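Local coordinates for endoglucanase A (Clostridium acetobutylicum, PDB 3IK2), which probably hydrolyses internal beta-1,4-glucosidic bonds of cellulose, as an endoglucanase of glycoside hydrolase family 44, at residues L276-E281 / Y353-E358. Sequence-based numbering, arbitrary orientation.
Sequences LHWYPE and YNYGGE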
loop_
_atom_site.group_PDB
_atom_site.type_symbol
_atom_site.label_atom_id
_atom_site.label_comp_id
_atom_site.label_asym_id
_atom_site.label_seq_id
_atom_site.Cartn_x
_atom_site.Cartn_y
_atom_site.Cartn_z
ATOM N N LEU A 276 5.117 0.788 5.231
ATOM C CA LEU A 276 5.148 -0.562 5.758
ATOM C C LEU A 276 4.627 -1.506 4.678
ATOM O O LEU A 276 3.827 -1.103 3.848
ATOM C CB LEU A 276 4.218 -0.629 6.992
ATOM C CG LEU A 276 4.675 -0.389 8.435
ATOM C CD1 LEU A 276 5.922 0.447 8.662
ATOM C CD2 LEU A 276 3.531 0.019 9.396
ATOM N N HIS A 277 5.107 -2.745 4.695
ATOM C CA HIS A 277 4.540 -3.816 3.913
ATOM C C HIS A 277 3.857 -4.806 4.834
ATOM O O HIS A 277 4.317 -5.055 5.938
ATOM C CB HIS A 277 5.612 -4.503 3.054
ATOM C CG HIS A 277 6.272 -3.577 2.088
ATOM N ND1 HIS A 277 7.398 -3.920 1.375
ATOM C CD2 HIS A 277 5.981 -2.297 1.743
ATOM C CE1 HIS A 277 7.768 -2.895 0.625
ATOM N NE2 HIS A 277 6.930 -1.896 0.838
ATOM N N TRP A 278 2.740 -5.359 4.380
ATOM C CA TRP A 278 1.946 -6.248 5.210
ATOM C C TRP A 278 1.393 -7.373 4.373
ATOM O O TRP A 278 0.383 -7.224 3.683
ATOM C CB TRP A 278 0.827 -5.479 5.884
ATOM C CG TRP A 278 0.055 -6.250 6.960
ATOM C CD1 TRP A 278 -1.257 -6.614 6.918
ATOM C CD2 TRP A 278 0.553 -6.696 8.227
ATOM N NE1 TRP A 278 -1.608 -7.253 8.085
ATOM C CE2 TRP A 278 -0.518 -7.310 8.907
ATOM C CE3 TRP A 278 1.801 -6.634 8.855
ATOM C CZ2 TRP A 278 -0.377 -7.874 10.191
ATOM C CZ3 TRP A 278 1.943 -7.186 10.132
ATOM C CH2 TRP A 278 0.859 -7.791 10.780
ATOM N N TYR A 279 2.106 -8.488 4.395
ATOM C CA TYR A 279 1.618 -9.714 3.813
ATOM C C TYR A 279 1.239 -10.522 5.021
ATOM O O TYR A 279 2.114 -10.865 5.809
ATOM C CB TYR A 279 2.704 -10.415 3.003
ATOM C CG TYR A 279 3.114 -9.632 1.772
ATOM C CD1 TYR A 279 2.402 -9.753 0.558
ATOM C CD2 TYR A 279 4.218 -8.776 1.808
ATOM C CE1 TYR A 279 2.797 -9.027 -0.594
ATOM C CE2 TYR A 279 4.607 -8.041 0.659
ATOM C CZ TYR A 279 3.887 -8.170 -0.532
ATOM O OH TYR A 279 4.285 -7.453 -1.667
ATOM N N PRO A 280 -0.080 -10.744 5.222
ATOM C CA PRO A 280 -0.562 -11.418 6.433
ATOM C C PRO A 280 0.120 -12.780 6.694
ATOM O O PRO A 280 0.333 -13.577 5.765
ATOM C CB PRO A 280 -2.076 -11.584 6.186
ATOM C CG PRO A 280 -2.305 -11.221 4.735
ATOM C CD PRO A 280 -1.185 -10.349 4.317
ATOM N N GLU A 281 0.478 -12.998 7.955
ATOM C CA GLU A 281 1.021 -14.256 8.433
ATOM C C GLU A 281 -0.099 -15.183 8.920
ATOM O O GLU A 281 0.128 -16.371 9.173
ATOM C CB GLU A 281 2.024 -13.995 9.567
ATOM C CG GLU A 281 3.325 -13.331 9.117
ATOM C CD GLU A 281 4.366 -14.321 8.618
ATOM O OE1 GLU A 281 4.009 -15.433 8.200
ATOM O OE2 GLU A 281 5.562 -13.981 8.613
ATOM N N TYR A 353 0.912 -5.070 0.075
ATOM C CA TYR A 353 0.040 -5.955 0.853
ATOM C C TYR A 353 -0.643 -6.842 -0.194
ATOM O O TYR A 353 -0.734 -6.489 -1.367
ATOM C CB TYR A 353 -1.002 -5.176 1.702
ATOM C CG TYR A 353 -2.061 -4.500 0.843
ATOM C CD1 TYR A 353 -3.258 -5.173 0.510
ATOM C CD2 TYR A 353 -1.869 -3.199 0.344
ATOM C CE1 TYR A 353 -4.220 -4.575 -0.308
ATOM C CE2 TYR A 353 -2.852 -2.585 -0.479
ATOM C CZ TYR A 353 -4.012 -3.296 -0.804
ATOM O OH TYR A 353 -4.964 -2.712 -1.603
ATOM N N ASN A 354 -1.134 -7.984 0.236
ATOM C CA ASN A 354 -1.877 -8.901 -0.626
ATOM C C ASN A 354 -2.439 -9.936 0.344
ATOM O O ASN A 354 -1.713 -10.404 1.229
ATOM C CB ASN A 354 -0.934 -9.535 -1.668
ATOM C CG ASN A 354 -1.625 -10.527 -2.590
ATOM O OD1 ASN A 354 -1.957 -11.630 -2.188
ATOM N ND2 ASN A 354 -1.787 -10.160 -3.842
ATOM N N TYR A 355 -3.730 -10.257 0.169
ATOM C CA TYR A 355 -4.483 -11.187 1.023
ATOM C C TYR A 355 -4.660 -12.571 0.393
ATOM O O TYR A 355 -5.262 -13.441 0.995
ATOM C CB TYR A 355 -5.822 -10.556 1.534
ATOM C CG TYR A 355 -5.533 -9.688 2.749
ATOM C CD1 TYR A 355 -5.045 -8.379 2.602
ATOM C CD2 TYR A 355 -5.654 -10.209 4.050
ATOM C CE1 TYR A 355 -4.718 -7.607 3.702
ATOM C CE2 TYR A 355 -5.312 -9.447 5.165
ATOM C CZ TYR A 355 -4.833 -8.157 4.984
ATOM O OH TYR A 355 -4.491 -7.406 6.077
ATOM N N GLY A 356 -4.113 -12.770 -0.803
ATOM C CA GLY A 356 -4.149 -14.078 -1.474
ATOM C C GLY A 356 -5.509 -14.413 -2.042
ATOM O O GLY A 356 -6.428 -13.583 -1.969
ATOM N N GLY A 357 -5.648 -15.629 -2.604
ATOM C CA GLY A 357 -6.890 -16.085 -3.256
ATOM C C GLY A 357 -7.602 -15.054 -4.123
ATOM O O GLY A 357 -8.814 -14.846 -4.006
ATOM N N GLU A 358 -6.815 -14.442 -5.006
ATOM C CA GLU A 358 -7.128 -13.235 -5.770
ATOM C C GLU A 358 -8.224 -13.489 -6.782
ATOM O O GLU A 358 -8.937 -12.569 -7.154
ATOM C CB GLU A 358 -5.890 -12.775 -6.540
ATOM C CG GLU A 358 -4.727 -12.325 -5.688
ATOM C CD GLU A 358 -3.510 -12.072 -6.522
ATOM O OE1 GLU A 358 -3.652 -12.048 -7.774
ATOM O OE2 GLU A 358 -2.422 -11.863 -5.939
HETATM O O HOH W 1 -4.210 -8.566 8.378
#
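Pro280 lies over one face of the Tyr355 ring, its CG 3.8 Å from the ring centroid and displaced toward the CD2-CE2 rim, a CH-pi contact. The phenol's hydroxyl end meets the indole of Trp278 at its edge: Tyr355 OH lies near the indole plane, 3.4 Å from Trp278 CD1. A water in the planes of both rings joins them, accepting from Trp278 NE1 at 2.9 Å and hydrogen-bonding Tyr355 OH, and so supplies a partner for the buried indole N-H. With CG anti to the backbone N and beside the carbonyl carbon (chi1 -171°), Trp278 turns its pyrrole edge, CD1 and NE1, toward that hydroxyl. Tyr279 offers one ring face to the backbone at Tyr353 CA, while its CE1 touches Asn354 CB at 3.9 Å; its hydroxyl is held by Glu352. These residues sit where strands 273-278 and 347-353, the sixth and seventh of a TIM barrel, run out into the loops at their C-terminal ends, the side on which such barrels carry their active sites. No direct conventional hydrogen bond spans the two segments; Tyr353 CA instead makes a CA-H...O contact of 3.1 Å with Trp278 O. Beyond Tyr353 the loop organises itself around Asn354, whose OD1 accepts from Gly356 N in an Asx turn, the donor standing above the carbonyl plane. The amide's ND2 gives a fairly straight bond (162°) to Glu358 OE2, which also receives Cys387 N.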